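PDB 2HY5: DsrH from Allochromatium vinosum, which forms, with DsrE and DsrF, the six-chain DsrEFH complex and probably takes part in the transfer of sulfur during sulfur oxidation. Local coordinates for residues C[3-12]-C[28-39]; C[40-51]-C[71-80]. All blocks are in the same frame, centred on the assembly; numbering follows the deposited sequence.

Contact 1: residues C[3-12]-C[28-39]; sequences ILHTVNKSPF and ASVLLFEDGIYA
V7 sets its CB against CD2 of L32 at 3.9 Å, and the beta-branched valine suits this extended backbone. Strands 3-7 and 29-32 run parallel, the short axes 23° apart, joined by five alternating backbone bonds from S29 N to I3 O through to F33 N to V7 O (3.1 Å). H5, V7, V30 and L32 share the face that helix 16-23 packs on, where H5 ND1 is hydrogen-bonded to W101. Beyond the strands F33, with CG between the backbone N and the carbonyl carbon (chi1 71°), turns its ring back along the T6 side of strand 3-7: CB of N8 lies over one face in a CH-pi contact, 4.0 Å from the centroid, and CB of T6 meets CE1 at 3.7 Å. With the ring of F33 cut back to an alanine, CB of N8 is likely to lose the face it rests on, and a gap would probably open beside T6. G36 passes close to V7 O, where any CB would clash. Around E34 and D35 waters replace close packing, though all is buried. One water bridges N8 O to E34 OE1, and a second joins K9 NZ to D35 OD1; D35 OD2 pairs with R69, and E34 OE2 reaches S19 of the DsrE chain. Two parallel strands linked through helix 16-23 make the beta-alpha-beta crossover of a DsrEFH-like alpha/beta fold.

Contact 2: residues C[40-51]-C[71-80]; sequences ALAGTRVESQVT and FSDERVIPGI
Two backbone hydrogen bonds, I77 N to A40 O (2.8 Å) and A42 N to R75 O (3.0 Å, nearly straight at 175°), make a single bridge between L41 and V76 rather than a continuous ladder. On one side of it, L41 lays CD1 over the centre of the F71 ring, 3.5 Å from the centroid and only 7° off the normal. Its CG stands anti to the carbonyl carbon (chi1 -55°), and the branched end turns back to the aromatic face although the CB leads away; a leucine can thus present a methyl squarely to a ring. R75 NH2 lies in plane at the edge of that ring and forms a salt bridge to D96 of a DsrF chain, while a water donates to both A42 O and R75 O, linking the two backbones beside the bridge. On the other side I77 is the main apolar residue. Its CG1 runs across A40 O, and CD1 enters between CG of E47, at 3.7 Å, and CG1 of V50, at 3.9 Å, as the long unbranched arm of an isoleucine allows. I80 sends CD1 past the same V50 methyl to CB of A40, 3.7 Å away, where the small alanine leaves room for it. The polar end of E47 turns from this apolar patch to the type II turn from L41 to T44, whose glycine, G43, has the positive phi that other residues adopt at a cost. An isolated beta bridge thus pins the turn leading into helix 47-53 to the connection before strand 81-83, with I77 and I80 packed on V50 of that helix, at the edge of the alpha/beta domain that meets DsrF.

In the fold
From the N terminus, strand 3-7 leads through helix 16-23 to strand 29-32, and contact 1 closes that loop at the middle of the parallel sheet. The chain goes straight on from A39 to A40, so contact 2 opens where contact 1 ends; it closes the longer loop that carries strand 58-62 and helix 63-68, just before strand 81-83. The two follow in series, neither nested nor crossed, with centres about 12 Å apart. They also touch: F12 packs on T44 and R45, L32 on A40, and A39 on V50. The central strands are in this way tied to helix 47-53 and the connection before strand 81-83.

Contact 1: residues C[3-12]-C[28-39]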
loop_
_atom_site.group_PDB
_atom_site.type_symbol
_atom_site.label_atom_id
_atom_site.label_comp_id
_atom_site.label_asym_id
_atom_site.label_seq_id
_atom_site.Cartn_x
_atom_site.Cartn_y
_atom_site.Cartn_z
ATOM N N ILE C 3 7.881 -8.208 24.063
ATOM C CA ILE C 3 7.444 -8.209 22.671
ATOM C C ILE C 3 8.414 -7.413 21.820
ATOM O O ILE C 3 8.927 -6.380 22.251
ATOM C CB ILE C 3 6.059 -7.536 22.500
ATOM C CG1 ILE C 3 4.997 -8.304 23.285
ATOM C CG2 ILE C 3 5.692 -7.460 21.018
ATOM C CD1 ILE C 3 3.637 -7.632 23.265
ATOM N N LEU C 4 8.670 -7.903 20.612
ATOM C CA LEU C 4 9.501 -7.174 19.673
ATOM C C LEU C 4 8.504 -6.605 18.681
ATOM O O LEU C 4 7.832 -7.354 17.968
ATOM C CB LEU C 4 10.475 -8.081 18.914
ATOM C CG LEU C 4 11.089 -7.367 17.699
ATOM C CD1 LEU C 4 12.026 -6.262 18.166
ATOM C CD2 LEU C 4 11.824 -8.361 16.810
ATOM N N HIS C 5 8.383 -5.285 18.655
ATOM C CA HIS C 5 7.475 -4.629 17.723
ATOM C C HIS C 5 8.276 -4.261 16.486
ATOM O O HIS C 5 9.408 -3.783 16.594
ATOM C CB HIS C 5 6.917 -3.344 18.340
ATOM C CG HIS C 5 6.162 -3.558 19.613
ATOM N ND1 HIS C 5 4.807 -3.811 19.644
ATOM C CD2 HIS C 5 6.572 -3.566 20.904
ATOM C CE1 HIS C 5 4.414 -3.964 20.895
ATOM N NE2 HIS C 5 5.467 -3.821 21.682
ATOM N N THR C 6 7.707 -4.486 15.306
ATOM C CA THR C 6 8.403 -4.111 14.082
ATOM C C THR C 6 7.602 -3.014 13.395
ATOM O O THR C 6 6.374 -3.084 13.312
ATOM C CB THR C 6 8.575 -5.307 13.113
ATOM O OG1 THR C 6 7.291 -5.812 12.727
ATOM C CG2 THR C 6 9.384 -6.422 13.777
ATOM N N VAL C 7 8.303 -1.987 12.929
ATOM C CA VAL C 7 7.663 -0.862 12.244
ATOM C C VAL C 7 8.392 -0.663 10.925
ATOM O O VAL C 7 9.590 -0.372 10.919
ATOM C CB VAL C 7 7.760 0.432 13.080
ATOM C CG1 VAL C 7 7.135 1.594 12.319
ATOM C CG2 VAL C 7 7.057 0.238 14.420
ATOM N N ASN C 8 7.678 -0.810 9.811
ATOM C CA ASN C 8 8.319 -0.672 8.505
ATOM C C ASN C 8 7.864 0.509 7.666
ATOM O O ASN C 8 8.271 0.633 6.517
ATOM C CB ASN C 8 8.117 -1.949 7.687
ATOM C CG ASN C 8 6.672 -2.144 7.261
ATOM O OD1 ASN C 8 6.391 -2.810 6.265
ATOM N ND2 ASN C 8 5.747 -1.573 8.024
ATOM N N LYS C 9 7.023 1.365 8.233
ATOM C CA LYS C 9 6.511 2.516 7.499
ATOM C C LYS C 9 7.024 3.840 8.043
ATOM O O LYS C 9 7.259 3.984 9.240
ATOM C CB LYS C 9 4.981 2.503 7.529
ATOM C CG LYS C 9 4.335 1.972 6.261
ATOM C CD LYS C 9 4.979 0.686 5.788
ATOM C CE LYS C 9 4.384 0.208 4.471
ATOM N NZ LYS C 9 4.594 1.150 3.341
ATOM N N SER C 10 7.186 4.804 7.143
ATOM C CA SER C 10 7.657 6.133 7.500
ATOM C C SER C 10 6.727 6.785 8.519
ATOM O O SER C 10 5.504 6.705 8.395
ATOM C CB SER C 10 7.728 7.012 6.249
ATOM O OG SER C 10 7.865 8.376 6.594
ATOM N N PRO C 11 7.300 7.437 9.542
ATOM C CA PRO C 11 6.508 8.104 10.577
ATOM C C PRO C 11 5.855 9.374 10.037
ATOM O O PRO C 11 4.973 9.946 10.671
ATOM C CB PRO C 11 7.543 8.389 11.662
ATOM C CG PRO C 11 8.782 8.640 10.865
ATOM C CD PRO C 11 8.740 7.523 9.843
ATOM N N PHE C 12 6.297 9.813 8.863
ATOM C CA PHE C 12 5.745 11.015 8.247
ATOM C C PHE C 12 4.654 10.617 7.264
ATOM O O PHE C 12 3.805 11.427 6.887
ATOM C CB PHE C 12 6.845 11.779 7.509
ATOM C CG PHE C 12 8.117 11.918 8.297
ATOM C CD1 PHE C 12 9.264 11.232 7.914
ATOM C CD2 PHE C 12 8.160 12.706 9.442
ATOM C CE1 PHE C 12 10.436 11.324 8.663
ATOM C CE2 PHE C 12 9.330 12.805 10.201
ATOM C CZ PHE C 12 10.468 12.113 9.810
ATOM N N ALA C 28 9.902 -3.532 26.396
ATOM C CA ALA C 28 9.695 -4.042 25.046
ATOM C C ALA C 28 10.745 -3.487 24.092
ATOM O O ALA C 28 11.424 -2.502 24.392
ATOM C CB ALA C 28 8.299 -3.671 24.557
ATOM N N SER C 29 10.877 -4.128 22.939
ATOM C CA SER C 29 11.830 -3.684 21.938
ATOM C C SER C 29 11.085 -3.281 20.677
ATOM O O SER C 29 10.023 -3.822 20.372
ATOM C CB SER C 29 12.829 -4.795 21.617
ATOM O OG SER C 29 13.628 -5.099 22.746
ATOM N N VAL C 30 11.644 -2.319 19.955
ATOM C CA VAL C 30 11.048 -1.848 18.720
ATOM C C VAL C 30 12.128 -1.810 17.650
ATOM O O VAL C 30 13.210 -1.257 17.862
ATOM C CB VAL C 30 10.456 -0.424 18.878
ATOM C CG1 VAL C 30 9.852 0.032 17.564
ATOM C CG2 VAL C 30 9.398 -0.408 19.970
ATOM N N LEU C 31 11.841 -2.421 16.505
ATOM C CA LEU C 31 12.784 -2.430 15.399
ATOM C C LEU C 31 12.210 -1.668 14.228
ATOM O O LEU C 31 11.093 -1.942 13.773
ATOM C CB LEU C 31 13.105 -3.855 14.940
ATOM C CG LEU C 31 13.949 -3.886 13.655
ATOM C CD1 LEU C 31 15.360 -3.375 13.945
ATOM C CD2 LEU C 31 14.005 -5.293 13.101
ATOM N N LEU C 32 12.989 -0.715 13.743
ATOM C CA LEU C 32 12.602 0.101 12.609
ATOM C C LEU C 32 13.331 -0.445 11.391
ATOM O O LEU C 32 14.557 -0.544 11.394
ATOM C CB LEU C 32 13.028 1.547 12.849
ATOM C CG LEU C 32 12.503 2.190 14.136
ATOM C CD1 LEU C 32 13.206 3.533 14.368
ATOM C CD2 LEU C 32 10.994 2.369 14.032
ATOM N N PHE C 33 12.584 -0.832 10.363
ATOM C CA PHE C 33 13.226 -1.321 9.154
ATOM C C PHE C 33 12.453 -0.816 7.941
ATOM O O PHE C 33 11.374 -0.246 8.091
ATOM C CB PHE C 33 13.400 -2.855 9.177
ATOM C CG PHE C 33 12.125 -3.644 9.032
ATOM C CD1 PHE C 33 11.099 -3.538 9.964
ATOM C CD2 PHE C 33 11.983 -4.551 7.984
ATOM C CE1 PHE C 33 9.953 -4.325 9.859
ATOM C CE2 PHE C 33 10.843 -5.342 7.872
ATOM C CZ PHE C 33 9.826 -5.230 8.810
ATOM N N GLU C 34 13.016 -0.989 6.751
ATOM C CA GLU C 34 12.395 -0.471 5.540
ATOM C C GLU C 34 12.236 1.039 5.731
ATOM O O GLU C 34 13.154 1.699 6.214
ATOM C CB GLU C 34 11.042 -1.150 5.282
ATOM C CG GLU C 34 11.185 -2.601 4.837
ATOM C CD GLU C 34 9.865 -3.257 4.477
ATOM O OE1 GLU C 34 8.900 -2.530 4.160
ATOM O OE2 GLU C 34 9.799 -4.505 4.497
ATOM N N ASP C 35 11.080 1.585 5.371
ATOM C CA ASP C 35 10.846 3.021 5.505
ATOM C C ASP C 35 10.717 3.498 6.957
ATOM O O ASP C 35 10.720 4.705 7.225
ATOM C CB ASP C 35 9.601 3.422 4.707
ATOM C CG ASP C 35 9.830 3.379 3.201
ATOM O OD1 ASP C 35 8.844 3.549 2.451
ATOM O OD2 ASP C 35 10.989 3.193 2.756
ATOM N N GLY C 36 10.599 2.559 7.892
ATOM C CA GLY C 36 10.496 2.938 9.292
ATOM C C GLY C 36 11.791 3.572 9.782
ATOM O O GLY C 36 11.807 4.274 10.799
ATOM N N ILE C 37 12.875 3.315 9.049
ATOM C CA ILE C 37 14.218 3.827 9.355
ATOM C C ILE C 37 14.289 5.342 9.547
ATOM O O ILE C 37 15.067 5.843 10.358
ATOM C CB ILE C 37 15.204 3.419 8.223
ATOM C CG1 ILE C 37 16.114 2.304 8.718
ATOM C CG2 ILE C 37 15.985 4.621 7.698
ATOM C CD1 ILE C 37 15.392 1.033 8.987
ATOM N N TYR C 38 13.477 6.069 8.794
ATOM C CA TYR C 38 13.497 7.523 8.874
ATOM C C TYR C 38 13.189 8.059 10.272
ATOM O O TYR C 38 13.647 9.140 10.640
ATOM C CB TYR C 38 12.524 8.100 7.847
ATOM C CG TYR C 38 12.924 7.777 6.422
ATOM C CD1 TYR C 38 12.105 6.996 5.606
ATOM C CD2 TYR C 38 14.116 8.262 5.889
ATOM C CE1 TYR C 38 12.464 6.708 4.294
ATOM C CE2 TYR C 38 14.484 7.984 4.572
ATOM C CZ TYR C 38 13.650 7.204 3.780
ATOM O OH TYR C 38 13.984 6.931 2.472
ATOM N N ALA C 39 12.423 7.303 11.047
ATOM C CA ALA C 39 12.081 7.722 12.400
ATOM C C ALA C 39 13.300 7.719 13.324
ATOM O O ALA C 39 13.304 8.389 14.349
ATOM C CB ALA C 39 10.997 6.809 12.968
HETATM O O HOH W 1 8.269 0.222 3.876
HETATM O O HOH W 2 6.993 1.538 2.163
#

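Contact 2: residues C[40-51]-C[71-80]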
loop_
_atom_site.group_PDB
_atom_site.type_symbol
_atom_site.label_atom_id
_atom_site.label_comp_id
_atom_site.label_asym_id
_atom_site.label_seq_id
_atom_site.Cartn_x
_atom_site.Cartn_y
_atom_site.Cartn_z
ATOM N N ALA C 40 14.336 6.973 12.956
ATOM C CA ALA C 40 15.533 6.887 13.791
ATOM C C ALA C 40 16.538 8.014 13.565
ATOM O O ALA C 40 17.531 8.123 14.285
ATOM C CB ALA C 40 16.212 5.539 13.570
ATOM N N LEU C 41 16.273 8.861 12.578
ATOM C CA LEU C 41 17.184 9.951 12.247
ATOM C C LEU C 41 17.077 11.187 13.140
ATOM O O LEU C 41 15.987 11.681 13.425
ATOM C CB LEU C 41 16.980 10.350 10.788
ATOM C CG LEU C 41 17.128 9.188 9.803
ATOM C CD1 LEU C 41 16.907 9.700 8.391
ATOM C CD2 LEU C 41 18.510 8.558 9.940
ATOM N N ALA C 42 18.226 11.685 13.581
ATOM C CA ALA C 42 18.252 12.865 14.430
ATOM C C ALA C 42 17.799 14.078 13.622
ATOM O O ALA C 42 18.024 14.147 12.414
ATOM C CB ALA C 42 19.661 13.091 14.964
ATOM N N GLY C 43 17.140 15.015 14.292
ATOM C CA GLY C 43 16.699 16.232 13.633
ATOM C C GLY C 43 15.337 16.280 12.963
ATOM O O GLY C 43 14.943 17.338 12.469
ATOM N N THR C 44 14.609 15.168 12.936
ATOM C CA THR C 44 13.291 15.169 12.298
ATOM C C THR C 44 12.218 15.693 13.243
ATOM O O THR C 44 12.473 15.924 14.426
ATOM C CB THR C 44 12.858 13.768 11.850
ATOM O OG1 THR C 44 12.344 13.051 12.979
ATOM C CG2 THR C 44 14.029 13.005 11.246
ATOM N N ARG C 45 11.012 15.864 12.713
ATOM C CA ARG C 45 9.891 16.367 13.497
ATOM C C ARG C 45 9.407 15.360 14.544
ATOM O O ARG C 45 8.618 15.708 15.423
ATOM C CB ARG C 45 8.733 16.738 12.567
ATOM C CG ARG C 45 7.685 17.630 13.208
ATOM C CD ARG C 45 6.482 17.826 12.297
ATOM N NE ARG C 45 5.794 16.565 12.033
ATOM C CZ ARG C 45 5.876 15.888 10.892
ATOM N NH1 ARG C 45 6.618 16.350 9.897
ATOM N NH2 ARG C 45 5.219 14.746 10.747
ATOM N N VAL C 46 9.871 14.115 14.455
ATOM C CA VAL C 46 9.452 13.104 15.422
ATOM C C VAL C 46 10.552 12.706 16.397
ATOM O O VAL C 46 10.363 11.797 17.200
ATOM C CB VAL C 46 8.925 11.819 14.728
ATOM C CG1 VAL C 46 7.777 12.166 13.794
ATOM C CG2 VAL C 46 10.047 11.126 13.974
ATOM N N GLU C 47 11.694 13.384 16.335
ATOM C CA GLU C 47 12.804 13.067 17.233
ATOM C C GLU C 47 12.382 13.124 18.702
ATOM O O GLU C 47 12.751 12.261 19.495
ATOM C CB GLU C 47 13.977 14.030 17.012
ATOM C CG GLU C 47 15.199 13.691 17.861
ATOM C CD GLU C 47 16.279 14.757 17.820
ATOM O OE1 GLU C 47 16.718 15.127 16.714
ATOM O OE2 GLU C 47 16.695 15.223 18.902
ATOM N N SER C 48 11.602 14.142 19.059
ATOM C CA SER C 48 11.145 14.308 20.435
ATOM C C SER C 48 10.409 13.090 20.977
ATOM O O SER C 48 10.714 12.605 22.068
ATOM C CB SER C 48 10.233 15.535 20.550
ATOM O OG SER C 48 10.950 16.729 20.295
ATOM N N GLN C 49 9.431 12.604 20.222
ATOM C CA GLN C 49 8.655 11.451 20.653
ATOM C C GLN C 49 9.467 10.163 20.640
ATOM O O GLN C 49 9.234 9.267 21.451
ATOM C CB GLN C 49 7.399 11.307 19.787
ATOM C CG GLN C 49 7.642 11.374 18.291
ATOM C CD GLN C 49 6.350 11.523 17.503
ATOM O OE1 GLN C 49 5.487 10.645 17.532
ATOM N NE2 GLN C 49 6.211 12.643 16.800
ATOM N N VAL C 50 10.423 10.063 19.724
ATOM C CA VAL C 50 11.258 8.871 19.667
ATOM C C VAL C 50 12.212 8.871 20.860
ATOM O O VAL C 50 12.391 7.849 21.517
ATOM C CB VAL C 50 12.058 8.813 18.352
ATOM C CG1 VAL C 50 12.981 7.595 18.354
ATOM C CG2 VAL C 50 11.095 8.733 17.173
ATOM N N THR C 51 12.804 10.026 21.147
ATOM C CA THR C 51 13.728 10.148 22.269
ATOM C C THR C 51 13.013 9.803 23.572
ATOM O O THR C 51 13.569 9.122 24.434
ATOM C CB THR C 51 14.307 11.572 22.361
ATOM O OG1 THR C 51 15.040 11.864 21.163
ATOM C CG2 THR C 51 15.238 11.695 23.561
ATOM N N PHE C 71 21.884 7.082 4.779
ATOM C CA PHE C 71 22.312 7.529 6.099
ATOM C C PHE C 71 23.295 6.611 6.802
ATOM O O PHE C 71 23.147 5.392 6.783
ATOM C CB PHE C 71 21.088 7.759 6.987
ATOM C CG PHE C 71 20.077 8.678 6.374
ATOM C CD1 PHE C 71 19.076 8.179 5.544
ATOM C CD2 PHE C 71 20.166 10.052 6.564
ATOM C CE1 PHE C 71 18.179 9.039 4.906
ATOM C CE2 PHE C 71 19.279 10.919 5.934
ATOM C CZ PHE C 71 18.283 10.410 5.100
ATOM N N SER C 72 24.310 7.214 7.415
ATOM C CA SER C 72 25.312 6.454 8.152
ATOM C C SER C 72 24.821 6.313 9.589
ATOM O O SER C 72 23.907 7.021 10.007
ATOM C CB SER C 72 26.663 7.177 8.125
ATOM O OG SER C 72 26.563 8.449 8.737
ATOM N N ASP C 73 25.429 5.405 10.344
ATOM C CA ASP C 73 25.029 5.160 11.728
ATOM C C ASP C 73 25.103 6.395 12.613
ATOM O O ASP C 73 24.393 6.497 13.615
ATOM C CB ASP C 73 25.905 4.064 12.338
ATOM C CG ASP C 73 25.813 2.752 11.585
ATOM O OD1 ASP C 73 26.540 1.804 11.956
ATOM O OD2 ASP C 73 25.019 2.662 10.624
ATOM N N GLU C 74 25.970 7.327 12.238
ATOM C CA GLU C 74 26.172 8.548 13.006
ATOM C C GLU C 74 24.991 9.504 12.901
ATOM O O GLU C 74 24.879 10.453 13.678
ATOM C CB GLU C 74 27.447 9.260 12.536
ATOM C CG GLU C 74 28.253 8.478 11.505
ATOM C CD GLU C 74 28.733 7.145 12.047
ATOM O OE1 GLU C 74 29.502 7.163 13.025
ATOM O OE2 GLU C 74 28.347 6.082 11.512
ATOM N N ARG C 75 24.107 9.244 11.946
ATOM C CA ARG C 75 22.946 10.099 11.732
ATOM C C ARG C 75 21.770 9.696 12.610
ATOM O O ARG C 75 20.757 10.386 12.652
ATOM C CB ARG C 75 22.520 10.039 10.263
ATOM C CG ARG C 75 23.589 10.488 9.278
ATOM C CD ARG C 75 23.906 11.964 9.440
ATOM N NE ARG C 75 22.848 12.828 8.920
ATOM C CZ ARG C 75 22.592 13.006 7.626
ATOM N NH1 ARG C 75 23.317 12.381 6.706
ATOM N NH2 ARG C 75 21.613 13.815 7.250
ATOM N N VAL C 76 21.909 8.577 13.308
ATOM C CA VAL C 76 20.844 8.073 14.162
ATOM C C VAL C 76 20.771 8.773 15.519
ATOM O O VAL C 76 21.778 9.267 16.033
ATOM C CB VAL C 76 21.025 6.554 14.395
ATOM C CG1 VAL C 76 19.904 6.009 15.255
ATOM C CG2 VAL C 76 21.073 5.837 13.060
ATOM N N ILE C 77 19.571 8.821 16.086
ATOM C CA ILE C 77 19.370 9.412 17.402
ATOM C C ILE C 77 20.144 8.538 18.384
ATOM O O ILE C 77 19.954 7.320 18.420
ATOM C CB ILE C 77 17.879 9.394 17.797
ATOM C CG1 ILE C 77 17.074 10.258 16.823
ATOM C CG2 ILE C 77 17.709 9.894 19.231
ATOM C CD1 ILE C 77 15.568 10.096 16.968
ATOM N N PRO C 78 21.041 9.143 19.179
ATOM C CA PRO C 78 21.827 8.376 20.149
ATOM C C PRO C 78 20.933 7.536 21.054
ATOM O O PRO C 78 19.985 8.046 21.652
ATOM C CB PRO C 78 22.574 9.462 20.917
ATOM C CG PRO C 78 22.803 10.501 19.860
ATOM C CD PRO C 78 21.454 10.558 19.172
ATOM N N GLY C 79 21.233 6.246 21.153
ATOM C CA GLY C 79 20.425 5.375 21.988
ATOM C C GLY C 79 19.772 4.275 21.182
ATOM O O GLY C 79 19.464 3.204 21.706
ATOM N N ILE C 80 19.540 4.549 19.902
ATOM C CA ILE C 80 18.944 3.558 19.016
ATOM C C ILE C 80 20.091 2.702 18.489
ATOM O O ILE C 80 21.009 3.209 17.853
ATOM C CB ILE C 80 18.230 4.223 17.827
ATOM C CG1 ILE C 80 17.131 5.152 18.343
ATOM C CG2 ILE C 80 17.625 3.156 16.920
ATOM C CD1 ILE C 80 16.331 5.826 17.249
HETATM O O HOH W 3 20.458 12.814 11.277
#